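Local coordinates for protein Phthiocerol/phenolphthiocerol synthesis polyketide synthase type I PpsC (Mycobacterium tuberculosis, PDB 5NJI) that probably removes water from beta-hydroxyacyl intermediates as the dehydratase domain of a mycobacterial polyketide synthase that makes phthiocerol and phenolphthiocerol, at residues A[75-80]-A[140-145]; A[112-117]-A[123-128]. The protein carries 1 engineered substitution. One frame throughout, in Å; residues are numbered along the deposited sequence.

Interaction 1. Residues A[75-80]-A[140-145]; sequences EIALAA and ATATVA
A77 of helix 70-84 meets A142 and V144 of strand 136-146 in the helix-on-sheet packing of a hotdog fold, two of which make up the double hotdog of polyketide synthase dehydratases. The segments illustrate how small side chains let such a helix settle into the concave side of its sheet: their axes approach to 9.1 Å, with N-to-C directions 45° apart. Apolar contact accounts for the whole interface. The methyl of A77 points at the strand and rests between two residues of one sheet face, with its CB 3.9 Å from A142 CB and 4.0 Å from V144 CG2. T143, between them, and T141, before A142, turn to the other face. No hydrogen bond crosses the contact; the helix keeps its own backbone bonds, such as A79 N to E75 O, while the E75 carboxylate is held by the backbone N of M223 and L224 and by H29. The branching of V144 serves two neighbours on the helix: CG1 lies anti to the backbone N (chi1 178°) and reaches the L78 isobutyl group, V144 CG1 standing 4.4 Å from L78 CD2.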
loop_
_atom_site.group_PDB
_atom_site.type_symbol
_atom_site.label_atom_id
_atom_site.label_comp_id
_atom_site.label_asym_id
_atom_site.label_seq_id
_atom_site.Cartn_x
_atom_site.Cartn_y
_atom_site.Cartn_z
ATOM N N GLU A 75 -4.479 -1.115 4.084
ATOM C CA GLU A 75 -4.677 -0.846 5.502
ATOM C C GLU A 75 -6.161 -0.858 5.875
ATOM O O GLU A 75 -6.549 -1.374 6.930
ATOM C CB GLU A 75 -4.020 0.484 5.856
ATOM C CG GLU A 75 -4.434 1.041 7.214
ATOM C CD GLU A 75 -4.187 0.064 8.363
ATOM O OE1 GLU A 75 -3.443 -0.925 8.196
ATOM O OE2 GLU A 75 -4.746 0.283 9.452
ATOM N N ILE A 76 -7.012 -0.273 5.038
ATOM C CA ILE A 76 -8.431 -0.253 5.363
ATOM C C ILE A 76 -8.984 -1.665 5.465
ATOM O O ILE A 76 -9.762 -1.969 6.373
ATOM C CB ILE A 76 -9.198 0.584 4.326
ATOM C CG1 ILE A 76 -8.826 2.056 4.494
ATOM C CG2 ILE A 76 -10.689 0.392 4.457
ATOM C CD1 ILE A 76 -9.137 2.912 3.273
ATOM N N ALA A 77 -8.603 -2.543 4.542
ATOM C CA ALA A 77 -9.095 -3.917 4.599
ATOM C C ALA A 77 -8.621 -4.629 5.867
ATOM O O ALA A 77 -9.407 -5.314 6.533
ATOM C CB ALA A 77 -8.660 -4.679 3.351
ATOM N N LEU A 78 -7.336 -4.491 6.214
ATOM C CA LEU A 78 -6.825 -5.127 7.430
ATOM C C LEU A 78 -7.463 -4.548 8.679
ATOM O O LEU A 78 -7.802 -5.288 9.610
ATOM C CB LEU A 78 -5.302 -4.990 7.505
ATOM C CG LEU A 78 -4.584 -5.758 6.410
ATOM C CD1 LEU A 78 -3.146 -5.326 6.449
ATOM C CD2 LEU A 78 -4.684 -7.263 6.610
ATOM N N ALA A 79 -7.661 -3.228 8.715
ATOM C CA ALA A 79 -8.296 -2.613 9.864
ATOM C C ALA A 79 -9.751 -3.039 9.990
ATOM O O ALA A 79 -10.255 -3.161 11.109
ATOM C CB ALA A 79 -8.214 -1.090 9.768
ATOM N N ALA A 80 -10.431 -3.255 8.865
ATOM C CA ALA A 80 -11.815 -3.710 8.908
ATOM C C ALA A 80 -11.918 -5.086 9.551
ATOM O O ALA A 80 -12.743 -5.299 10.447
ATOM C CB ALA A 80 -12.422 -3.720 7.501
ATOM N N ALA A 140 -12.190 -0.438 -4.562
ATOM C CA ALA A 140 -11.314 -1.561 -4.305
ATOM C C ALA A 140 -12.126 -2.666 -3.662
ATOM O O ALA A 140 -13.124 -2.411 -2.994
ATOM C CB ALA A 140 -10.138 -1.169 -3.402
ATOM N N THR A 141 -11.673 -3.896 -3.872
ATOM C CA THR A 141 -12.189 -5.067 -3.190
ATOM C C THR A 141 -11.008 -5.855 -2.666
ATOM O O THR A 141 -9.921 -5.803 -3.246
ATOM C CB THR A 141 -13.022 -5.963 -4.112
ATOM O OG1 THR A 141 -12.234 -6.344 -5.246
ATOM C CG2 THR A 141 -14.249 -5.241 -4.582
ATOM N N ALA A 142 -11.207 -6.567 -1.555
ATOM C CA ALA A 142 -10.116 -7.357 -1.004
ATOM C C ALA A 142 -10.648 -8.630 -0.368
ATOM O O ALA A 142 -11.735 -8.655 0.210
ATOM C CB ALA A 142 -9.304 -6.597 0.039
ATOM N N THR A 143 -9.871 -9.695 -0.496
ATOM C CA THR A 143 -10.091 -10.907 0.277
ATOM C C THR A 143 -9.035 -10.968 1.369
ATOM O O THR A 143 -7.829 -10.954 1.081
ATOM C CB THR A 143 -10.035 -12.145 -0.613
ATOM O OG1 THR A 143 -11.056 -12.065 -1.605
ATOM C CG2 THR A 143 -10.252 -13.387 0.221
ATOM N N VAL A 144 -9.486 -11.035 2.614
ATOM C CA VAL A 144 -8.621 -11.080 3.784
ATOM C C VAL A 144 -8.768 -12.443 4.442
ATOM O O VAL A 144 -9.877 -12.974 4.559
ATOM C CB VAL A 144 -8.966 -9.954 4.777
ATOM C CG1 VAL A 144 -8.105 -10.019 6.019
ATOM C CG2 VAL A 144 -8.839 -8.587 4.101
ATOM N N ALA A 145 -7.647 -13.008 4.881
ATOM C CA ALA A 145 -7.649 -14.343 5.456
ATOM C C ALA A 145 -6.708 -14.367 6.651
ATOM O O ALA A 145 -5.880 -13.478 6.841
ATOM C CB ALA A 145 -7.249 -15.398 4.413
#

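Interaction 2. Residues A[112-117]-A[123-128]; sequences LVTTLT and CQVEIR
R128 and T115, two residues apart in register on neighbouring antiparallel strands, show how a long side chain can lie along a hairpin and tie the two strands together. R128 CB lies 3.6 Å from V113 O, the carbonyl that also accepts R128 N, and CG passes the same oxygen at a looser distance. From CG to NE the chain runs extended above the strands; a turn of 93° about the last torsion then sets the guanidinium. NH1 gives T115 OG1 a hydrogen bond of 3.0 Å, bent to 135° at the hydrogen although OG1 lies close to the guanidinium plane. NH2 stands 3.1 Å from E126 OE2, but E126 CD lies over the rim of one face and OE2 is well out of the plane, so this pairing is of charges alone; T138 holds the same oxygen by a hydrogen bond. A water joins T115 OG1 (2.8 Å) to Q124 O (3.1 Å). Beneath this layer, backbone bonds tie V113 to R128, T115 to E126 and T117 to Q124. The opposite face is mainly apolar, T114 adding a hydroxyl: L112 CD1 touches I127 CG2 at 3.6 Å, L116 CD1 meets C123 SG at 3.8 Å, and I76 of helix 70-84 covers T114 and I127. Such a two-faced antiparallel beta hairpin, largely polar on the R128 side and mainly apolar toward helix 70-84, belongs to the curved sheet of the hotdog fold.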
loop_
_atom_site.group_PDB
_atom_site.type_symbol
_atom_site.label_atom_id
_atom_site.label_comp_id
_atom_site.label_asym_id
_atom_site.label_seq_id
_atom_site.Cartn_x
_atom_site.Cartn_y
_atom_site.Cartn_z
ATOM N N LEU A 112 -15.875 7.788 2.544
ATOM C CA LEU A 112 -15.431 6.461 2.166
ATOM C C LEU A 112 -16.285 5.460 2.920
ATOM O O LEU A 112 -16.420 5.565 4.138
ATOM C CB LEU A 112 -13.955 6.271 2.505
ATOM C CG LEU A 112 -13.261 5.098 1.831
ATOM C CD1 LEU A 112 -13.164 5.362 0.358
ATOM C CD2 LEU A 112 -11.882 4.909 2.394
ATOM N N VAL A 113 -16.872 4.510 2.195
ATOM C CA VAL A 113 -17.813 3.550 2.752
ATOM C C VAL A 113 -17.232 2.159 2.551
ATOM O O VAL A 113 -17.054 1.720 1.412
ATOM C CB VAL A 113 -19.198 3.671 2.096
ATOM C CG1 VAL A 113 -20.194 2.696 2.740
ATOM C CG2 VAL A 113 -19.692 5.122 2.197
ATOM N N THR A 114 -16.965 1.466 3.651
ATOM C CA THR A 114 -16.359 0.138 3.621
ATOM C C THR A 114 -17.352 -0.895 4.140
ATOM O O THR A 114 -18.119 -0.622 5.070
ATOM C CB THR A 114 -15.083 0.126 4.475
ATOM O OG1 THR A 114 -14.186 1.124 3.984
ATOM C CG2 THR A 114 -14.379 -1.220 4.457
ATOM N N THR A 115 -17.399 -2.054 3.496
ATOM C CA THR A 115 -18.203 -3.166 3.988
ATOM C C THR A 115 -17.350 -4.409 4.155
ATOM O O THR A 115 -16.347 -4.598 3.464
ATOM C CB THR A 115 -19.366 -3.509 3.066
ATOM O OG1 THR A 115 -18.889 -3.801 1.746
ATOM C CG2 THR A 115 -20.399 -2.377 3.020
ATOM N N LEU A 116 -17.762 -5.255 5.088
ATOM C CA LEU A 116 -17.095 -6.532 5.301
ATOM C C LEU A 116 -18.144 -7.614 5.474
ATOM O O LEU A 116 -19.076 -7.464 6.268
ATOM C CB LEU A 116 -16.175 -6.499 6.522
ATOM C CG LEU A 116 -15.366 -7.774 6.829
ATOM C CD1 LEU A 116 -14.110 -7.421 7.567
ATOM C CD2 LEU A 116 -16.174 -8.763 7.684
ATOM N N THR A 117 -17.961 -8.710 4.760
ATOM C CA THR A 117 -18.757 -9.910 4.951
ATOM C C THR A 117 -17.801 -11.070 5.182
ATOM O O THR A 117 -16.644 -11.021 4.776
ATOM C CB THR A 117 -19.640 -10.205 3.741
ATOM O OG1 THR A 117 -18.823 -10.468 2.589
ATOM C CG2 THR A 117 -20.548 -9.020 3.447
ATOM N N CYS A 123 -12.685 -13.305 4.882
ATOM C CA CYS A 123 -13.715 -12.282 4.770
ATOM C C CYS A 123 -13.449 -11.428 3.532
ATOM O O CYS A 123 -12.349 -11.424 2.977
ATOM C CB CYS A 123 -13.787 -11.427 6.042
ATOM S SG CYS A 123 -12.290 -10.528 6.429
ATOM N N GLN A 124 -14.497 -10.752 3.064
ATOM C CA GLN A 124 -14.478 -9.988 1.829
ATOM C C GLN A 124 -14.758 -8.540 2.183
ATOM O O GLN A 124 -15.737 -8.244 2.876
ATOM C CB GLN A 124 -15.526 -10.493 0.811
ATOM C CG GLN A 124 -15.455 -11.977 0.511
ATOM C CD GLN A 124 -14.322 -12.330 -0.429
ATOM O OE1 GLN A 124 -13.693 -11.452 -1.022
ATOM N NE2 GLN A 124 -14.055 -13.622 -0.571
ATOM N N VAL A 125 -13.906 -7.647 1.704
ATOM C CA VAL A 125 -14.008 -6.224 1.994
ATOM C C VAL A 125 -14.252 -5.495 0.684
ATOM O O VAL A 125 -13.656 -5.829 -0.342
ATOM C CB VAL A 125 -12.727 -5.721 2.689
ATOM C CG1 VAL A 125 -12.752 -4.209 2.877
ATOM C CG2 VAL A 125 -12.538 -6.407 4.021
ATOM N N GLU A 126 -15.140 -4.504 0.710
ATOM C CA GLU A 126 -15.387 -3.661 -0.455
ATOM C C GLU A 126 -15.325 -2.214 0.003
ATOM O O GLU A 126 -15.827 -1.876 1.081
ATOM C CB GLU A 126 -16.729 -3.996 -1.134
ATOM C CG GLU A 126 -16.956 -3.309 -2.472
ATOM C CD GLU A 126 -17.930 -4.068 -3.362
ATOM O OE1 GLU A 126 -18.278 -5.226 -3.029
ATOM O OE2 GLU A 126 -18.343 -3.502 -4.399
ATOM N N ILE A 127 -14.664 -1.369 -0.791
ATOM C CA ILE A 127 -14.413 0.021 -0.434
ATOM C C ILE A 127 -15.004 0.902 -1.520
ATOM O O ILE A 127 -14.630 0.788 -2.691
ATOM C CB ILE A 127 -12.912 0.296 -0.259
ATOM C CG1 ILE A 127 -12.388 -0.539 0.902
ATOM C CG2 ILE A 127 -12.655 1.788 -0.022
ATOM C CD1 ILE A 127 -10.888 -0.593 0.966
ATOM N N ARG A 128 -15.943 1.709 -1.130
ATOM C CA ARG A 128 -16.681 2.566 -2.012
ATOM C C ARG A 128 -16.630 4.070 -1.579
ATOM O O ARG A 128 -16.256 4.289 -0.506
ATOM C CB ARG A 128 -18.192 2.168 -1.973
ATOM C CG ARG A 128 -18.514 0.742 -2.334
ATOM C CD ARG A 128 -19.980 0.326 -1.998
ATOM N NE ARG A 128 -20.408 -0.915 -2.544
ATOM C CZ ARG A 128 -20.347 -2.130 -1.903
ATOM N NH1 ARG A 128 -19.865 -2.190 -0.611
ATOM N NH2 ARG A 128 -20.786 -3.297 -2.570
HETATM O O HOH W 1 -17.879 -6.460 1.611
#

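In the fold
The two interactions share one sheet, since strands 122-130 and 136-146 are neighbours in it and V125 N bonds to A142 O. Interaction 1 is wholly buried and purely apolar, joining helix to sheet through a small area of methyl groups. Interaction 2, farther from the chain's centre, joins strand to strand over a much larger area, mostly by backbone hydrogen bonds, with one face mostly apolar and the other carrying charge and water. I76, in the helix segment but not touching segment 140-145, bridges to the hairpin through its CD1, 3.5 Å from L112 CD2. On the outer side, T143 OG1 probably hydrogen-bonds Q124 OE1, extending the polar surface from one strand to the next.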